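Local coordinates for lactose Operon Repressor (Escherichia coli, PDB 1JYE), which represses transcription of the lactose operon by binding operator DNA, and releases that DNA when an inducer sugar binds to its core, at residues A72-A75 against P76-V80; E172-A176 against L177-Q181; L196-A199 against G200-K203; S221-S224 against G225-T229. The protein carries 1 engineered substitution. All coordinates share one frame; numbering follows the deposited sequence.

Interaction 1: A72-A75 against P76-V80; sequences ALHA and PSQIV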
loop_
_atom_site.group_PDB
_atom_site.type_symbol
_atom_site.label_atom_id
_atom_site.label_comp_id
_atom_site.label_asym_id
_atom_site.label_seq_id
_atom_site.Cartn_x
_atom_site.Cartn_y
_atom_site.Cartn_z
ATOM N N ALA A 72 -5.426 -2.239 -3.811
ATOM C CA ALA A 72 -4.176 -2.986 -3.863
ATOM C C ALA A 72 -3.104 -2.002 -4.316
ATOM O O ALA A 72 -1.909 -2.232 -4.127
ATOM C CB ALA A 72 -4.286 -4.137 -4.852
ATOM N N LEU A 73 -3.555 -0.904 -4.921
ATOM C CA LEU A 73 -2.672 0.154 -5.402
ATOM C C LEU A 73 -2.388 1.100 -4.236
ATOM O O LEU A 73 -3.278 1.398 -3.438
ATOM C CB LEU A 73 -3.346 0.919 -6.551
ATOM C CG LEU A 73 -3.631 0.119 -7.826
ATOM C CD1 LEU A 73 -4.583 0.896 -8.727
ATOM C CD2 LEU A 73 -2.322 -0.171 -8.545
ATOM N N HIS A 74 -1.152 1.578 -4.143
ATOM C CA HIS A 74 -0.756 2.458 -3.050
ATOM C C HIS A 74 -1.526 3.770 -2.929
ATOM O O HIS A 74 -2.094 4.057 -1.876
ATOM C CB HIS A 74 0.747 2.750 -3.133
ATOM C CG HIS A 74 1.237 3.696 -2.080
ATOM N ND1 HIS A 74 1.214 5.065 -2.240
ATOM C CD2 HIS A 74 1.740 3.472 -0.843
ATOM C CE1 HIS A 74 1.683 5.643 -1.149
ATOM N NE2 HIS A 74 2.009 4.698 -0.285
ATOM N N ALA A 75 -1.549 4.566 -3.992
ATOM C CA ALA A 75 -2.246 5.850 -3.944
ATOM C C ALA A 75 -3.710 5.731 -3.510
ATOM O O ALA A 75 -4.141 6.405 -2.573
ATOM C CB ALA A 75 -2.148 6.552 -5.300
ATOM N N PRO A 76 -4.497 4.875 -4.182
ATOM C CA PRO A 76 -5.903 4.736 -3.793
ATOM C C PRO A 76 -6.079 4.346 -2.323
ATOM O O PRO A 76 -6.936 4.887 -1.629
ATOM C CB PRO A 76 -6.418 3.658 -4.746
ATOM C CG PRO A 76 -5.576 3.865 -5.970
ATOM C CD PRO A 76 -4.204 4.061 -5.376
ATOM N N SER A 77 -5.263 3.412 -1.841
ATOM C CA SER A 77 -5.378 2.987 -0.451
ATOM C C SER A 77 -5.054 4.110 0.534
ATOM O O SER A 77 -5.668 4.206 1.591
ATOM C CB SER A 77 -4.483 1.769 -0.187
ATOM O OG SER A 77 -3.127 2.055 -0.461
ATOM N N GLN A 78 -4.105 4.974 0.192
ATOM C CA GLN A 78 -3.761 6.073 1.091
ATOM C C GLN A 78 -4.915 7.071 1.142
ATOM O O GLN A 78 -5.266 7.588 2.202
ATOM C CB GLN A 78 -2.485 6.773 0.615
ATOM C CG GLN A 78 -1.268 5.860 0.540
ATOM C CD GLN A 78 -0.933 5.216 1.873
ATOM O OE1 GLN A 78 -0.706 5.903 2.866
ATOM N NE2 GLN A 78 -0.898 3.887 1.899
ATOM N N ILE A 79 -5.508 7.340 -0.014
ATOM C CA ILE A 79 -6.625 8.269 -0.079
ATOM C C ILE A 79 -7.833 7.743 0.692
ATOM O O ILE A 79 -8.414 8.455 1.510
ATOM C CB ILE A 79 -7.031 8.531 -1.543
ATOM C CG1 ILE A 79 -5.859 9.189 -2.274
ATOM C CG2 ILE A 79 -8.295 9.391 -1.594
ATOM C CD1 ILE A 79 -6.077 9.388 -3.771
ATOM N N VAL A 80 -8.206 6.492 0.442
ATOM C CA VAL A 80 -9.362 5.919 1.121
ATOM C C VAL A 80 -9.143 5.813 2.628
ATOM O O VAL A 80 -10.079 5.989 3.406
ATOM C CB VAL A 80 -9.736 4.547 0.516
ATOM C CG1 VAL A 80 -10.855 3.900 1.323
ATOM C CG2 VAL A 80 -10.198 4.735 -0.928
#
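Gln78 lays its CG over one face of the His74 imidazole from one helical turn further on, a CH-pi contact with CG 3.6 Å from the ring centroid. The methylene sits off-centre, 3.4 Å from Gln78 CG to His74 CE1, and the amide beyond it lies nearly parallel to the ring, the two planes 9° apart. His74 has CG anti to its own backbone N (chi1 178°), which brings the ring alongside the next turn, and the bend of Gln78 at chi2 (-58°) folds its amide back across that ring. With an alanine in place of His74, Gln78 CG would have no ring to rest on, and its amide would probably be freer to turn away from Ala72 O of the second subunit, to which NE2 is hydrogen-bonded.

Beneath this pair, His74 O receives Gln78 N at 3.0 Å and also has Ser77 OG at 2.7 Å; the same hydroxyl stands 3.1 Å from Leu73 O, and its single proton could serve either carbonyl. Leu73 is the N-cap, and Ser77 N bonds to its O at 3.2 Å. Pro76 suits the first turn, where a backbone N-H has no helical carbonyl partner; Pro76 CD packs tightly on Leu73 CB at 3.5 Å.

Helix 74-89 connects strands 63-68 and 93-98 in a beta-alpha-beta unit. Ala75, Gln78 and Ile79 meet Phe293 of helix 293-308, Pro76 and Ile79 reach Asn125 of strand 122-125, and Leu71 of the second subunit packs on Ser77, Gln78 and Val80.

Interaction 2: E172-A176 against L177-Q181; sequences EHLVA and LGHQQ
His179 N turns back to Leu174 O at 3.0 Å and Gly178 N to Val175 O at 2.9 Å, the two bonds of a Schellman motif that ends helix 163-177. Gly178 makes the turn with a positive phi of 107°, where a side chain would be jammed against the carbonyl O of Leu177. The Gly178 donor comes to Val175 O from well above the carbonyl plane, whereas Leu177 N still makes its helical bond to His173 O, at 3.2 Å. A water lies across the turn, 3.1 Å from Val175 O and 2.8 Å from His179 O.

Among the side chains, Leu177 CD1 sits over one face of the His173 ring, 4.0 Å from its centroid and displaced toward the rim, in a CH-pi contact. Leu174 CD2 meets His179 CD2 at 3.9 Å, and Leu174 O lies in the plane of the His179 ring, at its edge.

Both imidazoles are tied down at their polar ends too: His173 NE2 to Thr329 OG1, His179 ND1 to Thr240 OG1 and NE2 to Leu330 O. Since a carbonyl can only accept, His179 NE2 probably carries a proton; through this bond the buried ring joins the turn after the helix to the last modelled residues of the chain.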
loop_
_atom_site.group_PDB
_atom_site.type_symbol
_atom_site.label_atom_id
_atom_site.label_comp_id
_atom_site.label_asym_id
_atom_site.label_seq_id
_atom_site.Cartn_x
_atom_site.Cartn_y
_atom_site.Cartn_z
ATOM N N GLU A 172 12.110 20.862 -14.341
ATOM C CA GLU A 172 13.007 21.959 -13.993
ATOM C C GLU A 172 14.150 21.536 -13.081
ATOM O O GLU A 172 15.251 22.080 -13.167
ATOM C CB GLU A 172 12.212 23.118 -13.381
ATOM C CG GLU A 172 11.356 23.824 -14.430
ATOM C CD GLU A 172 10.648 25.063 -13.924
ATOM O OE1 GLU A 172 10.052 25.768 -14.764
ATOM O OE2 GLU A 172 10.677 25.335 -12.706
ATOM N N HIS A 173 13.896 20.556 -12.219
ATOM C CA HIS A 173 14.931 20.061 -11.318
ATOM C C HIS A 173 16.058 19.427 -12.138
ATOM O O HIS A 173 17.236 19.729 -11.931
ATOM C CB HIS A 173 14.333 19.028 -10.354
ATOM C CG HIS A 173 15.328 18.435 -9.404
ATOM N ND1 HIS A 173 16.102 19.203 -8.562
ATOM C CD2 HIS A 173 15.663 17.146 -9.154
ATOM C CE1 HIS A 173 16.871 18.413 -7.831
ATOM N NE2 HIS A 173 16.623 17.161 -8.171
ATOM N N LEU A 174 15.692 18.557 -13.076
ATOM C CA LEU A 174 16.667 17.883 -13.927
ATOM C C LEU A 174 17.380 18.864 -14.851
ATOM O O LEU A 174 18.591 18.770 -15.051
ATOM C CB LEU A 174 15.983 16.790 -14.755
ATOM C CG LEU A 174 15.436 15.625 -13.919
ATOM C CD1 LEU A 174 14.736 14.624 -14.813
ATOM C CD2 LEU A 174 16.588 14.959 -13.166
ATOM N N VAL A 175 16.629 19.807 -15.411
ATOM C CA VAL A 175 17.224 20.799 -16.307
ATOM C C VAL A 175 18.232 21.666 -15.554
ATOM O O VAL A 175 19.331 21.936 -16.057
ATOM C CB VAL A 175 16.142 21.702 -16.935
ATOM C CG1 VAL A 175 16.794 22.847 -17.712
ATOM C CG2 VAL A 175 15.270 20.877 -17.870
ATOM N N ALA A 176 17.858 22.086 -14.349
ATOM C CA ALA A 176 18.718 22.924 -13.523
ATOM C C ALA A 176 20.020 22.210 -13.171
ATOM O O ALA A 176 21.056 22.851 -13.001
ATOM C CB ALA A 176 17.985 23.334 -12.251
ATOM N N LEU A 177 19.959 20.885 -13.056
ATOM C CA LEU A 177 21.143 20.093 -12.739
ATOM C C LEU A 177 22.037 19.911 -13.962
ATOM O O LEU A 177 23.178 19.463 -13.839
ATOM C CB LEU A 177 20.740 18.724 -12.181
ATOM C CG LEU A 177 20.203 18.715 -10.747
ATOM C CD1 LEU A 177 19.661 17.332 -10.413
ATOM C CD2 LEU A 177 21.312 19.111 -9.776
ATOM N N GLY A 178 21.515 20.252 -15.141
ATOM C CA GLY A 178 22.297 20.133 -16.362
ATOM C C GLY A 178 21.931 18.994 -17.301
ATOM O O GLY A 178 22.604 18.775 -18.310
ATOM N N HIS A 179 20.864 18.266 -16.989
ATOM C CA HIS A 179 20.449 17.144 -17.829
ATOM C C HIS A 179 19.827 17.568 -19.155
ATOM O O HIS A 179 19.002 18.479 -19.202
ATOM C CB HIS A 179 19.460 16.261 -17.067
ATOM C CG HIS A 179 20.080 15.510 -15.934
ATOM N ND1 HIS A 179 20.847 14.381 -16.122
ATOM C CD2 HIS A 179 20.086 15.753 -14.602
ATOM C CE1 HIS A 179 21.302 13.962 -14.955
ATOM N NE2 HIS A 179 20.855 14.778 -14.017
ATOM N N GLN A 180 20.227 16.880 -20.221
ATOM C CA GLN A 180 19.727 17.142 -21.568
ATOM C C GLN A 180 19.227 15.850 -22.215
ATOM O O GLN A 180 18.393 15.886 -23.116
ATOM C CB GLN A 180 20.835 17.752 -22.431
ATOM C CG GLN A 180 21.346 19.097 -21.936
ATOM C CD GLN A 180 20.306 20.195 -22.037
ATOM O OE1 GLN A 180 19.260 20.139 -21.390
ATOM N NE2 GLN A 180 20.590 21.205 -22.854
ATOM N N GLN A 181 19.752 14.713 -21.755
ATOM C CA GLN A 181 19.363 13.394 -22.263
ATOM C C GLN A 181 18.410 12.781 -21.246
ATOM O O GLN A 181 18.839 12.121 -20.300
ATOM C CB GLN A 181 20.594 12.495 -22.411
ATOM C CG GLN A 181 21.589 12.943 -23.471
ATOM C CD GLN A 181 21.036 12.814 -24.877
ATOM O OE1 GLN A 181 20.237 13.638 -25.322
ATOM N NE2 GLN A 181 21.452 11.769 -25.580
HETATM O O HOH W 1 19.985 21.110 -18.944
#

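Interaction 3: L196-A199 against G200-K203; sequences LRLA and GWHK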
loop_
_atom_site.group_PDB
_atom_site.type_symbol
_atom_site.label_atom_id
_atom_site.label_comp_id
_atom_site.label_asym_id
_atom_site.label_seq_id
_atom_site.Cartn_x
_atom_site.Cartn_y
_atom_site.Cartn_z
ATOM N N LEU A 196 -2.260 13.046 -17.808
ATOM C CA LEU A 196 -1.971 14.434 -17.456
ATOM C C LEU A 196 -0.497 14.588 -17.102
ATOM O O LEU A 196 0.141 15.585 -17.459
ATOM C CB LEU A 196 -2.835 14.877 -16.271
ATOM C CG LEU A 196 -4.336 14.996 -16.541
ATOM C CD1 LEU A 196 -5.073 15.221 -15.223
ATOM C CD2 LEU A 196 -4.594 16.145 -17.514
ATOM N N ARG A 197 0.045 13.594 -16.405
ATOM C CA ARG A 197 1.447 13.615 -16.002
ATOM C C ARG A 197 2.368 13.552 -17.221
ATOM O O ARG A 197 3.325 14.322 -17.327
ATOM C CB ARG A 197 1.720 12.437 -15.055
ATOM C CG ARG A 197 3.056 12.470 -14.315
ATOM C CD ARG A 197 2.968 11.555 -13.083
ATOM N NE ARG A 197 1.850 11.979 -12.244
ATOM C CZ ARG A 197 1.260 11.238 -11.309
ATOM N NH1 ARG A 197 1.673 10.000 -11.059
ATOM N NH2 ARG A 197 0.231 11.735 -10.635
ATOM N N LEU A 198 2.075 12.650 -18.152
ATOM C CA LEU A 198 2.907 12.524 -19.344
ATOM C C LEU A 198 2.828 13.791 -20.198
ATOM O O LEU A 198 3.848 14.274 -20.692
ATOM C CB LEU A 198 2.480 11.305 -20.170
ATOM C CG LEU A 198 3.257 11.058 -21.471
ATOM C CD1 LEU A 198 4.753 10.980 -21.185
ATOM C CD2 LEU A 198 2.764 9.766 -22.117
ATOM N N ALA A 199 1.625 14.332 -20.363
ATOM C CA ALA A 199 1.454 15.546 -21.163
ATOM C C ALA A 199 2.234 16.692 -20.534
ATOM O O ALA A 199 2.834 17.512 -21.236
ATOM C CB ALA A 199 -0.022 15.908 -21.264
ATOM N N GLY A 200 2.216 16.742 -19.205
ATOM C CA GLY A 200 2.932 17.781 -18.488
ATOM C C GLY A 200 4.428 17.692 -18.691
ATOM O O GLY A 200 5.080 18.713 -18.925
ATOM N N TRP A 201 4.989 16.486 -18.588
ATOM C CA TRP A 201 6.422 16.334 -18.791
ATOM C C TRP A 201 6.801 16.857 -20.167
ATOM O O TRP A 201 7.775 17.590 -20.309
ATOM C CB TRP A 201 6.861 14.876 -18.699
ATOM C CG TRP A 201 6.872 14.339 -17.317
ATOM C CD1 TRP A 201 7.094 15.038 -16.167
ATOM C CD2 TRP A 201 6.726 12.969 -16.938
ATOM N NE1 TRP A 201 7.099 14.181 -15.088
ATOM C CE2 TRP A 201 6.876 12.907 -15.535
ATOM C CE3 TRP A 201 6.487 11.787 -17.647
ATOM C CZ2 TRP A 201 6.794 11.702 -14.827
ATOM C CZ3 TRP A 201 6.404 10.589 -16.944
ATOM C CH2 TRP A 201 6.559 10.560 -15.547
ATOM N N HIS A 202 6.033 16.472 -21.180
ATOM C CA HIS A 202 6.324 16.920 -22.537
ATOM C C HIS A 202 6.226 18.429 -22.667
ATOM O O HIS A 202 7.043 19.051 -23.344
ATOM C CB HIS A 202 5.382 16.245 -23.534
ATOM C CG HIS A 202 5.789 14.848 -23.888
ATOM N ND1 HIS A 202 6.965 14.565 -24.550
ATOM C CD2 HIS A 202 5.181 13.658 -23.675
ATOM C CE1 HIS A 202 7.063 13.259 -24.730
ATOM N NE2 HIS A 202 5.994 12.686 -24.208
ATOM N N LYS A 203 5.226 19.017 -22.020
ATOM C CA LYS A 203 5.039 20.462 -22.071
ATOM C C LYS A 203 6.262 21.204 -21.539
ATOM O O LYS A 203 6.806 22.083 -22.206
ATOM C CB LYS A 203 3.806 20.870 -21.260
ATOM C CG LYS A 203 3.622 22.378 -21.130
ATOM C CD LYS A 203 2.400 22.720 -20.292
ATOM C CE LYS A 203 2.325 24.212 -20.012
ATOM N NZ LYS A 203 1.131 24.575 -19.195
#
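Arg197 has CG anti to its backbone N (chi1 -168°), while Trp201 has CG beside the backbone N (chi1 -74°), and these two torsions set the side chains next to each other, pointing the same way. Arg197 CG then lies over the face of the indole, 4.1 Å from the centroid of its six-membered ring, a CH-pi contact in which the nearest ring atom, Trp201 CZ2, is 3.9 Å from Arg197 CG. Arg197 O faces the same side of the indole, 3.5 Å from Trp201 CG, while accepting Trp201 N at 3.0 Å.

Leu198 touches both rings of the next turn: its CD1 meets the indole edge at Trp201 CE3, 4.0 Å away, and lies against His202 CD2 at 3.7 Å. This is the inner side of helix 192-207, the crossover of a beta-alpha-beta unit between strands 182-186 and 214-217 in the periplasmic-binding-protein-like fold; Leu198, Trp201 and His202 all rest on Leu184 of the first strand. An alanine at Trp201 would strip Arg197 CG of its aromatic face and Leu198 CD1 of an edge, and would probably open a gap against Leu184.

Past its bend at chi3, Arg197 sends its guanidinium to Ala245 O, to a cation-pi contact with Tyr273 and, through NH1, to a glycerol probably carried over from the crystallisation liquor. His202 NE2 is hydrogen-bonded to Glu215 OE2, and Lys203 NZ forms a salt bridge with Glu164.

Interaction 4: S221-S224 against G225-T229; sequences SAMS and GFQQT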
loop_
_atom_site.group_PDB
_atom_site.type_symbol
_atom_site.label_atom_id
_atom_site.label_comp_id
_atom_site.label_asym_id
_atom_site.label_seq_id
_atom_site.Cartn_x
_atom_site.Cartn_y
_atom_site.Cartn_z
ATOM N N SER A 221 3.352 -0.471 -11.289
ATOM C CA SER A 221 4.099 -1.438 -10.478
ATOM C C SER A 221 5.611 -1.345 -10.620
ATOM O O SER A 221 6.133 -0.912 -11.651
ATOM C CB SER A 221 3.667 -2.873 -10.814
ATOM O OG SER A 221 4.169 -3.277 -12.080
ATOM N N ALA A 222 6.318 -1.765 -9.575
ATOM C CA ALA A 222 7.769 -1.746 -9.597
ATOM C C ALA A 222 8.289 -2.631 -10.724
ATOM O O ALA A 222 9.243 -2.269 -11.411
ATOM C CB ALA A 222 8.329 -2.223 -8.253
ATOM N N MET A 223 7.659 -3.784 -10.929
ATOM C CA MET A 223 8.123 -4.684 -11.976
ATOM C C MET A 223 8.018 -4.049 -13.358
ATOM O O MET A 223 8.880 -4.273 -14.205
ATOM C CB MET A 223 7.353 -6.006 -11.951
ATOM C CG MET A 223 7.950 -7.075 -12.875
ATOM S SD MET A 223 9.711 -7.421 -12.545
ATOM C CE MET A 223 9.586 -8.411 -11.056
ATOM N N SER A 224 6.981 -3.250 -13.593
ATOM C CA SER A 224 6.853 -2.613 -14.905
ATOM C C SER A 224 7.972 -1.586 -15.079
ATOM O O SER A 224 8.477 -1.386 -16.185
ATOM C CB SER A 224 5.475 -1.952 -15.073
ATOM O OG SER A 224 5.350 -0.756 -14.322
ATOM N N GLY A 225 8.368 -0.942 -13.985
ATOM C CA GLY A 225 9.447 0.030 -14.062
ATOM C C GLY A 225 10.750 -0.677 -14.383
ATOM O O GLY A 225 11.582 -0.181 -15.144
ATOM N N PHE A 226 10.930 -1.854 -13.794
ATOM C CA PHE A 226 12.131 -2.645 -14.022
ATOM C C PHE A 226 12.191 -3.128 -15.472
ATOM O O PHE A 226 13.218 -2.995 -16.143
ATOM C CB PHE A 226 12.140 -3.861 -13.094
ATOM C CG PHE A 226 13.291 -4.796 -13.336
ATOM C CD1 PHE A 226 14.570 -4.475 -12.895
ATOM C CD2 PHE A 226 13.100 -5.988 -14.028
ATOM C CE1 PHE A 226 15.647 -5.326 -13.141
ATOM C CE2 PHE A 226 14.170 -6.845 -14.280
ATOM C CZ PHE A 226 15.444 -6.512 -13.835
ATOM N N GLN A 227 11.086 -3.695 -15.944
ATOM C CA GLN A 227 11.019 -4.220 -17.306
ATOM C C GLN A 227 11.220 -3.144 -18.367
ATOM O O GLN A 227 12.028 -3.307 -19.279
ATOM C CB GLN A 227 9.680 -4.918 -17.534
ATOM C CG GLN A 227 9.422 -6.078 -16.585
ATOM C CD GLN A 227 8.053 -6.704 -16.775
ATOM O OE1 GLN A 227 7.038 -6.007 -16.807
ATOM N NE2 GLN A 227 8.018 -8.024 -16.889
ATOM N N GLN A 228 10.484 -2.045 -18.249
ATOM C CA GLN A 228 10.599 -0.967 -19.227
ATOM C C GLN A 228 11.993 -0.359 -19.260
ATOM O O GLN A 228 12.531 -0.064 -20.335
ATOM C CB GLN A 228 9.562 0.123 -18.938
ATOM C CG GLN A 228 8.130 -0.323 -19.182
ATOM C CD GLN A 228 7.922 -0.829 -20.598
ATOM O OE1 GLN A 228 8.263 -0.149 -21.564
ATOM N NE2 GLN A 228 7.357 -2.025 -20.726
ATOM N N THR A 229 12.586 -0.172 -18.086
ATOM C CA THR A 229 13.917 0.410 -18.010
ATOM C C THR A 229 14.963 -0.553 -18.567
ATOM O O THR A 229 15.876 -0.137 -19.279
ATOM C CB THR A 229 14.262 0.800 -16.563
ATOM O OG1 THR A 229 13.272 1.721 -16.083
ATOM C CG2 THR A 229 15.633 1.467 -16.494
#
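Phe226 receives the sulfur of Met223 obliquely, SD standing 5.1 Å from the ring centroid and 60° off its normal, a Met-aromatic contact made closest at Phe226 CD2, 4.0 Å from SD. The two side chains run side by side, and Arg255 adds a cation-pi contact to the same ring. The amide of Gln227 is a second flat group in reach of Met223: its CD lies 3.9 Å from Met223 CG, where the two chains cross. CG anti to the backbone N (chi1 -170°) sets Met223 against Gln227, and the bend at chi2 (56°) brings SD beside the phenyl ring.

At the start of the helix two serines hold each other. Ser221 is the N-cap, its OG accepting Ser224 N at 3.2 Å, and Ser224 OG returns a bond of 2.8 Å to Ser221 O. That carbonyl also takes Gly225 N at 3.2 Å, so two donors grip it. Asp219 backs up the cap, with OD1 bonded to Ser221 OG and its N to Ser224 OG. Thr229 OG1 donates to Gly225 O at 2.7 Å, beside the bond from Thr229 N.

Helix 222-234 follows strand 214-217 and leads to strand 241-244. One flank packs on helix 247-259, Ser224 against Met249 and Thr229 against Ala253 and Ala256, while Ala222 and Phe226 touch Cys281 of the second subunit.

From the N terminus the four contacts come in series; each lies within one unbroken run of chain, so none encloses a loop, and none nests in or crosses another. Interaction 1 starts helix 74-89, interaction 2 ends helix 163-177, interaction 3 lies within helix 192-207 and interaction 4 starts helix 222-234. Interactions 1 and 4, with nearest atoms about 6 Å apart, both touch the second subunit, although they belong to helices beside different parallel sheets. Interactions 2 and 3 lie on the same side of the chain's centre, their centres about 16 Å apart, with helices 163-177 and 192-207 in contact. Interaction 2 alone turns a helix toward a strand, 182-186, on which interaction 3 packs.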